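Local coordinates for protein alpha-amylase G-6 (Bacillus halodurans, PDB 2C3G) that probably binds starch and related alpha-glucans, this chain being the family 26 carbohydrate-binding module of a longer alpha-amylase, at residues L22-N28 against V57-L63; Y45-W49 against V94-G98; G6-K12 against D83-D89. All blocks are in the same frame, centred on the assembly; numbering follows the deposited sequence.

Contact 1: residues L22-N28 against V57-L63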
loop_
_atom_site.group_PDB
_atom_site.type_symbol
_atom_site.label_atom_id
_atom_site.label_comp_id
_atom_site.label_asym_id
_atom_site.label_seq_id
_atom_site.Cartn_x
_atom_site.Cartn_y
_atom_site.Cartn_z
ATOM N N LEU A 22 -2.899 1.088 -4.411
ATOM C CA LEU A 22 -2.869 1.173 -2.948
ATOM C C LEU A 22 -4.021 2.029 -2.412
ATOM O O LEU A 22 -4.015 3.246 -2.539
ATOM C CB LEU A 22 -1.516 1.704 -2.436
ATOM C CG LEU A 22 -1.381 1.716 -0.899
ATOM C CD1 LEU A 22 -1.263 0.298 -0.336
ATOM C CD2 LEU A 22 -0.251 2.619 -0.386
ATOM N N TYR A 23 -4.998 1.380 -1.797
ATOM C CA TYR A 23 -6.100 2.094 -1.175
ATOM C C TYR A 23 -5.826 2.288 0.321
ATOM O O TYR A 23 -5.437 1.348 1.011
ATOM C CB TYR A 23 -7.437 1.356 -1.401
ATOM C CG TYR A 23 -8.596 2.058 -0.732
ATOM C CD1 TYR A 23 -9.012 3.309 -1.169
ATOM C CD2 TYR A 23 -9.248 1.487 0.368
ATOM C CE1 TYR A 23 -10.048 3.963 -0.550
ATOM C CE2 TYR A 23 -10.296 2.135 0.984
ATOM C CZ TYR A 23 -10.684 3.376 0.524
ATOM O OH TYR A 23 -11.719 4.046 1.127
ATOM N N TYR A 24 -6.034 3.512 0.797
ATOM C CA TYR A 24 -5.760 3.904 2.192
ATOM C C TYR A 24 -6.717 4.990 2.695
ATOM O O TYR A 24 -7.118 5.889 1.955
ATOM C CB TYR A 24 -4.308 4.376 2.378
ATOM C CG TYR A 24 -3.949 5.585 1.557
ATOM C CD1 TYR A 24 -3.519 5.443 0.241
ATOM C CD2 TYR A 24 -4.033 6.874 2.093
ATOM C CE1 TYR A 24 -3.200 6.534 -0.526
ATOM C CE2 TYR A 24 -3.704 7.992 1.332
ATOM C CZ TYR A 24 -3.291 7.808 0.010
ATOM O OH TYR A 24 -2.948 8.886 -0.777
ATOM N N TYR A 25 -7.062 4.890 3.975
ATOM C CA TYR A 25 -7.990 5.817 4.609
ATOM C C TYR A 25 -7.527 6.098 6.050
ATOM O O TYR A 25 -6.391 5.786 6.405
ATOM C CB TYR A 25 -9.430 5.268 4.553
ATOM C CG TYR A 25 -9.590 3.893 5.166
ATOM C CD1 TYR A 25 -9.231 2.756 4.458
ATOM C CD2 TYR A 25 -10.109 3.729 6.449
ATOM C CE1 TYR A 25 -9.372 1.504 4.992
ATOM C CE2 TYR A 25 -10.252 2.456 7.004
ATOM C CZ TYR A 25 -9.883 1.348 6.265
ATOM O OH TYR A 25 -9.995 0.068 6.768
ATOM N N ASP A 26 -8.420 6.626 6.890
ATOM C CA ASP A 26 -8.025 7.293 8.135
ATOM C C ASP A 26 -6.515 7.444 8.350
ATOM O O ASP A 26 -5.893 6.734 9.111
ATOM C CB ASP A 26 -8.894 6.967 9.405
ATOM C CG ASP A 26 -8.724 5.544 9.956
ATOM O OD1 ASP A 26 -9.390 4.618 9.432
ATOM O OD2 ASP A 26 -8.043 5.275 10.980
ATOM N N THR A 27 -5.987 8.396 7.589
ATOM C CA THR A 27 -4.630 8.901 7.653
ATOM C C THR A 27 -4.462 9.778 8.876
ATOM O O THR A 27 -5.408 10.446 9.303
ATOM C CB THR A 27 -4.354 9.772 6.390
ATOM O OG1 THR A 27 -5.376 10.776 6.256
ATOM C CG2 THR A 27 -4.496 8.953 5.088
ATOM N N ASN A 28 -3.255 9.792 9.425
ATOM C CA ASN A 28 -2.920 10.689 10.527
ATOM C C ASN A 28 -1.436 11.072 10.384
ATOM O O ASN A 28 -0.571 10.192 10.367
ATOM C CB ASN A 28 -3.235 10.014 11.889
ATOM C CG ASN A 28 -2.885 10.902 13.108
ATOM O OD1 ASN A 28 -2.751 12.120 12.996
ATOM N ND2 ASN A 28 -2.747 10.272 14.285
ATOM N N VAL A 57 2.140 11.211 6.024
ATOM C CA VAL A 57 1.389 10.336 6.936
ATOM C C VAL A 57 2.308 9.623 7.950
ATOM O O VAL A 57 3.386 9.194 7.592
ATOM C CB VAL A 57 0.591 9.320 6.075
ATOM C CG1 VAL A 57 1.485 8.198 5.534
ATOM C CG2 VAL A 57 -0.536 8.747 6.812
ATOM N N GLU A 58 1.900 9.522 9.217
ATOM C CA GLU A 58 2.592 8.655 10.191
ATOM C C GLU A 58 1.877 7.323 10.395
ATOM O O GLU A 58 2.507 6.322 10.743
ATOM C CB GLU A 58 2.769 9.339 11.545
ATOM C CG GLU A 58 3.112 10.819 11.467
ATOM C CD GLU A 58 4.545 11.096 11.835
ATOM O OE1 GLU A 58 5.428 10.375 11.321
ATOM O OE2 GLU A 58 4.803 12.033 12.627
ATOM N N SER A 59 0.556 7.316 10.209
ATOM C CA SER A 59 -0.214 6.076 10.206
ATOM C C SER A 59 -1.340 6.148 9.194
ATOM O O SER A 59 -1.728 7.232 8.794
ATOM C CB SER A 59 -0.695 5.690 11.616
ATOM O OG SER A 59 -1.521 6.675 12.196
ATOM N N VAL A 60 -1.853 4.987 8.802
ATOM C CA VAL A 60 -2.765 4.813 7.672
ATOM C C VAL A 60 -3.450 3.482 7.903
ATOM O O VAL A 60 -2.998 2.678 8.732
ATOM C CB VAL A 60 -1.973 4.808 6.323
ATOM C CG1 VAL A 60 -2.088 3.487 5.534
ATOM C CG2 VAL A 60 -2.299 5.998 5.484
ATOM N N ARG A 61 -4.560 3.273 7.195
ATOM C CA ARG A 61 -5.223 1.983 7.107
ATOM C C ARG A 61 -5.205 1.646 5.638
ATOM O O ARG A 61 -5.599 2.466 4.835
ATOM C CB ARG A 61 -6.675 2.083 7.602
ATOM C CG ARG A 61 -6.956 1.325 8.875
ATOM C CD ARG A 61 -7.579 2.170 9.947
ATOM N NE ARG A 61 -8.010 1.357 11.093
ATOM C CZ ARG A 61 -7.715 1.611 12.366
ATOM N NH1 ARG A 61 -8.153 0.807 13.312
ATOM N NH2 ARG A 61 -6.972 2.652 12.703
ATOM N N LEU A 62 -4.743 0.450 5.275
ATOM C CA LEU A 62 -4.570 0.150 3.846
ATOM C C LEU A 62 -5.040 -1.216 3.309
ATOM O O LEU A 62 -5.065 -2.226 4.004
ATOM C CB LEU A 62 -3.124 0.451 3.404
ATOM C CG LEU A 62 -1.976 -0.445 3.904
ATOM C CD1 LEU A 62 -1.864 -1.706 3.056
ATOM C CD2 LEU A 62 -0.673 0.335 3.923
ATOM N N LEU A 63 -5.411 -1.218 2.039
ATOM C CA LEU A 63 -5.652 -2.464 1.314
ATOM C C LEU A 63 -4.953 -2.392 -0.040
ATOM O O LEU A 63 -4.835 -1.327 -0.623
ATOM C CB LEU A 63 -7.156 -2.700 1.099
ATOM C CG LEU A 63 -8.082 -2.822 2.310
ATOM C CD1 LEU A 63 -8.916 -1.549 2.474
ATOM C CD2 LEU A 63 -8.982 -4.018 2.178
HETATM O O HOH W 1 -4.070 6.315 11.481
#
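L22 brings CD1 to 4.0 Å from CD1 of L62, on the side of the sheet where L62 also meets I9 of strand 6-12. Y23 pairs with L63 through two backbone hydrogen bonds. CD1 of L63 lies at the edge of the Y23 ring, 3.7 Å from its CD2. Y24 turns to the opposite face. With CG between backbone N and carbonyl carbon (chi1 61°), its CD2 reaches V60 CG2. Y25 is hydrogen-bonded to R61 through both backbones. CB of R61 stands over one face of the Y25 ring, 3.6 Å from its centroid, in a CH-pi contact. The Y25 OH is hydrogen-bonded to G79 N. With an alanine in place of Y25, R61 CB would probably lose its aromatic cover and G79 N this acceptor. The chain bends at D26. D26 OD2 makes a salt bridge to R61 NH2 at 3.3 Å, with a weak, bent hydrogen bond. A water joins D26 O to S59 OG. T27 packs CG2 on V60 CG2. N28 O accepts from E58 N at 2.8 Å and from S59 N at 3.1 Å. E58 and S59 thus face one residue, a classic beta bulge in the antiparallel three-stranded sheet of this beta-sandwich module.

Contact 2: residues Y45-W49 against V94-G98. With CD (cadmium ion), chain B.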
loop_
_atom_site.group_PDB
_atom_site.type_symbol
_atom_site.label_atom_id
_atom_site.label_comp_id
_atom_site.label_asym_id
_atom_site.label_seq_id
_atom_site.Cartn_x
_atom_site.Cartn_y
_atom_site.Cartn_z
ATOM N N TYR A 45 8.599 -2.028 -8.878
ATOM C CA TYR A 45 9.891 -1.874 -8.239
ATOM C C TYR A 45 10.897 -2.876 -8.848
ATOM O O TYR A 45 11.908 -2.478 -9.447
ATOM C CB TYR A 45 9.779 -1.983 -6.711
ATOM C CG TYR A 45 11.113 -1.942 -6.007
ATOM C CD1 TYR A 45 11.882 -0.789 -5.989
ATOM C CD2 TYR A 45 11.622 -3.075 -5.381
ATOM C CE1 TYR A 45 13.144 -0.753 -5.329
ATOM C CE2 TYR A 45 12.884 -3.062 -4.740
ATOM C CZ TYR A 45 13.632 -1.903 -4.708
ATOM O OH TYR A 45 14.866 -1.915 -4.074
ATOM N N GLU A 46 10.604 -4.168 -8.690
ATOM C CA GLU A 46 11.514 -5.233 -9.110
ATOM C C GLU A 46 10.889 -6.610 -8.839
ATOM O O GLU A 46 10.352 -6.865 -7.767
ATOM C CB GLU A 46 12.899 -5.041 -8.471
ATOM C CG GLU A 46 13.495 -6.284 -7.857
ATOM C CD GLU A 46 14.986 -6.423 -8.079
ATOM O OE1 GLU A 46 15.488 -5.995 -9.133
ATOM O OE2 GLU A 46 15.648 -7.010 -7.195
ATOM N N GLY A 47 10.934 -7.478 -9.834
ATOM C CA GLY A 47 10.294 -8.783 -9.774
ATOM C C GLY A 47 8.800 -8.588 -9.656
ATOM O O GLY A 47 8.210 -7.816 -10.417
ATOM N N ASP A 48 8.180 -9.256 -8.692
ATOM C CA ASP A 48 6.754 -9.036 -8.437
ATOM C C ASP A 48 6.538 -7.971 -7.375
ATOM O O ASP A 48 5.429 -7.806 -6.917
ATOM C CB ASP A 48 6.077 -10.331 -7.995
ATOM C CG ASP A 48 6.206 -11.440 -9.015
ATOM O OD1 ASP A 48 6.292 -11.153 -10.212
ATOM O OD2 ASP A 48 6.198 -12.633 -8.715
ATOM N N TRP A 49 7.597 -7.264 -6.960
ATOM C CA TRP A 49 7.440 -6.144 -6.012
ATOM C C TRP A 49 6.973 -4.839 -6.685
ATOM O O TRP A 49 7.488 -4.420 -7.700
ATOM C CB TRP A 49 8.703 -5.877 -5.172
ATOM C CG TRP A 49 9.069 -6.979 -4.168
ATOM C CD1 TRP A 49 10.029 -7.955 -4.316
ATOM C CD2 TRP A 49 8.487 -7.191 -2.870
ATOM N NE1 TRP A 49 10.061 -8.767 -3.201
ATOM C CE2 TRP A 49 9.121 -8.322 -2.300
ATOM C CE3 TRP A 49 7.458 -6.567 -2.148
ATOM C CZ2 TRP A 49 8.796 -8.801 -1.012
ATOM C CZ3 TRP A 49 7.136 -7.039 -0.889
ATOM C CH2 TRP A 49 7.794 -8.156 -0.341
ATOM N N VAL A 94 9.860 -5.117 7.689
ATOM C CA VAL A 94 10.366 -3.738 7.610
ATOM C C VAL A 94 11.371 -3.504 6.494
ATOM O O VAL A 94 11.270 -2.493 5.790
ATOM C CB VAL A 94 10.931 -3.186 8.967
ATOM C CG1 VAL A 94 9.912 -3.385 10.070
ATOM C CG2 VAL A 94 12.316 -3.820 9.330
ATOM N N ASP A 95 12.340 -4.421 6.358
ATOM C CA ASP A 95 13.239 -4.459 5.206
ATOM C C ASP A 95 12.860 -5.594 4.243
ATOM O O ASP A 95 12.197 -6.555 4.634
ATOM C CB ASP A 95 14.710 -4.619 5.625
ATOM C CG ASP A 95 15.070 -3.833 6.898
ATOM O OD1 ASP A 95 14.846 -2.591 6.950
ATOM O OD2 ASP A 95 15.593 -4.394 7.887
ATOM N N ARG A 96 13.310 -5.481 2.993
ATOM C CA ARG A 96 13.103 -6.505 1.973
ATOM C C ARG A 96 13.403 -7.925 2.493
ATOM O O ARG A 96 14.464 -8.148 3.070
ATOM C CB ARG A 96 13.958 -6.193 0.747
ATOM C CG ARG A 96 13.525 -6.929 -0.508
ATOM C CD ARG A 96 14.187 -6.415 -1.755
ATOM N NE ARG A 96 14.046 -7.339 -2.866
ATOM C CZ ARG A 96 14.347 -7.051 -4.120
ATOM N NH1 ARG A 96 14.811 -5.851 -4.451
ATOM N NH2 ARG A 96 14.182 -7.966 -5.054
ATOM N N PRO A 97 12.462 -8.865 2.340
ATOM C CA PRO A 97 12.726 -10.274 2.684
ATOM C C PRO A 97 13.862 -10.871 1.833
ATOM O O PRO A 97 14.011 -10.541 0.646
ATOM C CB PRO A 97 11.391 -10.971 2.406
ATOM C CG PRO A 97 10.381 -9.890 2.401
ATOM C CD PRO A 97 11.065 -8.655 1.913
ATOM N N GLY A 98 14.683 -11.709 2.457
ATOM C CA GLY A 98 15.854 -12.269 1.796
ATOM C C GLY A 98 17.173 -11.946 2.482
ATOM O O GLY A 98 18.233 -11.942 1.838
HETATM CD CD CD B . 5.690 -13.210 -11.123
HETATM O O HOH W 2 16.010 -3.806 -2.422
HETATM O O HOH W 3 5.569 -15.147 -11.476
#
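E46 OE2 takes a hydrogen bond from R96 NH2 at 2.8 Å, within a salt bridge. The nitrogen approaches the anti lone pair of OE2, and OE2 lies 16° out of the guanidinium plane. R96 NH1 adds a weak hydrogen bond to E46 OE2 at 3.1 Å. The carboxylate and guanidinium planes stand nearly perpendicular, at 86°. R96 NH1 also lies at the edge of the Y45 ring, 3.4 Å from its CE2. A water links Y45 OH and R96 NH1. W49 CD1 lies over one face of the guanidinium, 4.2 Å from R96 NH2. The far end of the same indole meets proline: W49 CZ2 is 3.7 Å from P97 CD. R96 reaches across with CG anti to the backbone N (chi1 -163°) and the chain extended as far as NE. E46 is placed by a type II' turn from E46 to W49. W49 O accepts from both Y45 N and E46 N, a classic beta bulge. W49 packs edge-to-face with W87, and Y45 with Y10. D48, in the turn, chelates a cadmium ion shared with D15. Near the surface, charge joins the tail to this turn, through one sound hydrogen bond and one weak one, beside W49-P97 packing.

Contact 3: residues G6-K12 against D83-D89. With CD (cadmium ion), chain C.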
loop_
_atom_site.group_PDB
_atom_site.type_symbol
_atom_site.label_atom_id
_atom_site.label_comp_id
_atom_site.label_asym_id
_atom_site.label_seq_id
_atom_site.Cartn_x
_atom_site.Cartn_y
_atom_site.Cartn_z
ATOM N N GLY A 6 7.066 9.896 4.942
ATOM C CA GLY A 6 5.734 9.348 4.990
ATOM C C GLY A 6 5.725 7.840 5.154
ATOM O O GLY A 6 6.490 7.266 5.952
ATOM N N LEU A 7 4.832 7.178 4.418
ATOM C CA LEU A 7 4.770 5.724 4.541
ATOM C C LEU A 7 5.012 5.073 3.195
ATOM O O LEU A 7 4.210 5.238 2.284
ATOM C CB LEU A 7 3.452 5.290 5.221
ATOM C CG LEU A 7 3.412 4.755 6.678
ATOM C CD1 LEU A 7 4.580 5.118 7.599
ATOM C CD2 LEU A 7 2.104 5.113 7.374
ATOM N N THR A 8 6.157 4.405 3.054
ATOM C CA THR A 8 6.496 3.660 1.841
ATOM C C THR A 8 6.035 2.227 2.019
ATOM O O THR A 8 6.286 1.602 3.044
ATOM C CB THR A 8 8.018 3.679 1.538
ATOM O OG1 THR A 8 8.441 5.019 1.314
ATOM C CG2 THR A 8 8.308 2.968 0.184
ATOM N N ILE A 9 5.325 1.712 1.034
ATOM C CA ILE A 9 4.787 0.376 1.133
ATOM C C ILE A 9 5.198 -0.378 -0.116
ATOM O O ILE A 9 5.084 0.151 -1.213
ATOM C CB ILE A 9 3.223 0.420 1.412
ATOM C CG1 ILE A 9 2.956 0.533 2.920
ATOM C CG2 ILE A 9 2.533 -0.892 1.082
ATOM C CD1 ILE A 9 3.029 1.860 3.482
ATOM N N TYR A 10 5.734 -1.585 0.062
ATOM C CA TYR A 10 6.078 -2.456 -1.061
ATOM C C TYR A 10 5.170 -3.651 -1.022
ATOM O O TYR A 10 4.925 -4.213 0.034
ATOM C CB TYR A 10 7.520 -2.954 -1.011
ATOM C CG TYR A 10 8.559 -1.877 -1.079
ATOM C CD1 TYR A 10 9.231 -1.605 -2.270
ATOM C CD2 TYR A 10 8.866 -1.128 0.050
ATOM C CE1 TYR A 10 10.203 -0.606 -2.327
ATOM C CE2 TYR A 10 9.819 -0.135 0.017
ATOM C CZ TYR A 10 10.480 0.120 -1.168
ATOM O OH TYR A 10 11.413 1.098 -1.193
ATOM N N PHE A 11 4.674 -4.024 -2.191
ATOM C CA PHE A 11 3.728 -5.100 -2.303
ATOM C C PHE A 11 4.234 -6.183 -3.251
ATOM O O PHE A 11 4.573 -5.906 -4.384
ATOM C CB PHE A 11 2.415 -4.509 -2.812
ATOM C CG PHE A 11 1.327 -5.509 -2.967
ATOM C CD1 PHE A 11 1.073 -6.437 -1.961
ATOM C CD2 PHE A 11 0.563 -5.519 -4.105
ATOM C CE1 PHE A 11 0.070 -7.372 -2.097
ATOM C CE2 PHE A 11 -0.434 -6.455 -4.265
ATOM C CZ PHE A 11 -0.682 -7.387 -3.247
ATOM N N LYS A 12 4.265 -7.423 -2.784
ATOM C CA LYS A 12 4.569 -8.535 -3.661
ATOM C C LYS A 12 3.270 -9.011 -4.275
ATOM O O LYS A 12 2.458 -9.692 -3.616
ATOM C CB LYS A 12 5.291 -9.656 -2.929
ATOM C CG LYS A 12 5.748 -10.705 -3.885
ATOM C CD LYS A 12 7.172 -11.080 -3.679
ATOM C CE LYS A 12 7.257 -12.528 -3.327
ATOM N NZ LYS A 12 8.627 -13.068 -3.586
ATOM N N ASP A 83 1.498 3.162 10.025
ATOM C CA ASP A 83 2.352 3.130 11.216
ATOM C C ASP A 83 3.878 2.973 11.034
ATOM O O ASP A 83 4.636 3.574 11.775
ATOM C CB ASP A 83 1.667 2.540 12.459
ATOM C CG ASP A 83 2.626 2.199 13.580
ATOM O OD1 ASP A 83 2.651 2.899 14.631
ATOM O OD2 ASP A 83 3.357 1.194 13.505
ATOM N N GLN A 84 4.302 2.258 9.997
ATOM C CA GLN A 84 5.709 2.044 9.675
ATOM C C GLN A 84 5.812 1.592 8.192
ATOM O O GLN A 84 4.888 0.990 7.686
ATOM C CB GLN A 84 6.292 0.983 10.624
ATOM C CG GLN A 84 7.795 0.786 10.549
ATOM C CD GLN A 84 8.331 -0.321 11.488
ATOM O OE1 GLN A 84 9.510 -0.285 11.897
ATOM N NE2 GLN A 84 7.504 -1.299 11.790
ATOM N N ASP A 85 6.909 1.908 7.495
ATOM C CA ASP A 85 7.204 1.259 6.194
ATOM C C ASP A 85 7.457 -0.247 6.499
ATOM O O ASP A 85 7.672 -0.557 7.648
ATOM C CB ASP A 85 8.461 1.880 5.551
ATOM C CG ASP A 85 8.533 3.388 5.670
ATOM O OD1 ASP A 85 9.635 3.906 5.934
ATOM O OD2 ASP A 85 7.585 4.171 5.481
ATOM N N GLY A 86 7.359 -1.236 5.596
ATOM C CA GLY A 86 6.613 -1.249 4.389
ATOM C C GLY A 86 6.732 -2.419 3.405
ATOM O O GLY A 86 6.422 -2.118 2.331
ATOM N N TRP A 87 7.150 -3.668 3.693
ATOM C CA TRP A 87 7.141 -4.771 2.648
ATOM C C TRP A 87 6.191 -5.930 2.946
ATOM O O TRP A 87 6.430 -6.723 3.859
ATOM C CB TRP A 87 8.540 -5.400 2.340
ATOM C CG TRP A 87 9.588 -4.461 2.031
ATOM C CD1 TRP A 87 10.083 -3.505 2.865
ATOM C CD2 TRP A 87 10.302 -4.330 0.792
ATOM N NE1 TRP A 87 11.060 -2.781 2.222
ATOM C CE2 TRP A 87 11.214 -3.271 0.946
ATOM C CE3 TRP A 87 10.259 -5.008 -0.444
ATOM C CZ2 TRP A 87 12.088 -2.856 -0.089
ATOM C CZ3 TRP A 87 11.103 -4.596 -1.474
ATOM C CH2 TRP A 87 12.023 -3.539 -1.281
ATOM N N PHE A 88 5.132 -6.071 2.145
ATOM C CA PHE A 88 4.173 -7.152 2.363
ATOM C C PHE A 88 4.214 -8.286 1.314
ATOM O O PHE A 88 3.966 -8.043 0.159
ATOM C CB PHE A 88 2.771 -6.562 2.475
ATOM C CG PHE A 88 1.717 -7.578 2.772
ATOM C CD1 PHE A 88 1.495 -8.019 4.076
ATOM C CD2 PHE A 88 0.956 -8.111 1.751
ATOM C CE1 PHE A 88 0.482 -8.942 4.354
ATOM C CE2 PHE A 88 -0.040 -9.022 2.018
ATOM C CZ PHE A 88 -0.287 -9.430 3.322
ATOM N N ASP A 89 4.529 -9.513 1.739
ATOM C CA ASP A 89 4.485 -10.695 0.874
ATOM C C ASP A 89 3.536 -11.791 1.381
ATOM O O ASP A 89 3.722 -12.964 1.087
ATOM C CB ASP A 89 5.874 -11.302 0.760
ATOM C CG ASP A 89 6.395 -11.842 2.074
ATOM O OD1 ASP A 89 7.652 -12.043 2.108
ATOM O OD2 ASP A 89 5.694 -12.123 3.126
HETATM CD CD CD C . 7.692 -13.049 3.981
HETATM O O HOH W 4 8.552 -12.951 -0.209
HETATM O O HOH W 5 9.795 -13.934 3.932
#
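Y10 and W87 lay their rings face to face, with the Y10 centroid 3.6 Å from that of the W87 six-membered ring and the planes only 5° apart. W87 CZ2 lies over the centre of the Y10 ring. Y10 CD2 comes over the indole, 3.3 Å from W87 CE2, and Y10 CB adds a CH-pi contact over the six-membered ring. G86 O is at the edge of the Y10 ring. This is a parallel strand pair, 6-12 beside 86-88, inside the mixed sheet of a beta-sandwich. Both stacked side chains hold CG beside the backbone N (chi1 -62° for Y10), which sends the rings out side by side. On the opposite face, F11 CE1 lies at the edge of the F88 ring, 4.0 Å from its CD2. F11 stacks on F64 and F88 meets F80, both from the three-stranded sheet, so this face looks into the sandwich.

The backbones are joined from F88 N to Y10 O at 2.8 Å and from K12 N to F88 O at 3.0 Å, both nearly straight. Further back, the T8 amide is taken by a side-chain carboxylate. T8 N lies 2.8 Å from D85 OD2 and well above the carboxylate plane. G86 follows a cis peptide bond. A CB on it would run into T8 O, so the close approach to T8 and I9 needs a glycine. L7 packs its methyl groups against the backbone of D83 and Q84. At the other end K12 CB touches D89 CB. D89 binds a cadmium ion through both oxygens, together with H93, and its OD2 also accepts from E91 N. D89 OD1 lies 2.1 Å from the cadmium ion and accepts a hydrogen bond from a water, which K12 NZ reaches weakly.

The three contacts span both sheets of one small beta-sandwich. Contact 1 belongs to the three-stranded antiparallel sheet, contact 3 to the mixed five-stranded sheet. Their centres are about 11 Å apart, and V57 on L7 and L62 on I9 pack them together. Contact 2 lies beyond contact 3, at about 10 Å between centres, and touches it where W49 meets K12 and F88. Contacts 1 and 2 do not touch, with centres about 20 Å apart. Along the chain, contact 1 is nested within the loop closed by contact 3, while contact 2 alternates with each of them. Residues near both ends of the module therefore meet in the mixed sheet, and the C-terminal tail is fastened at its outer face.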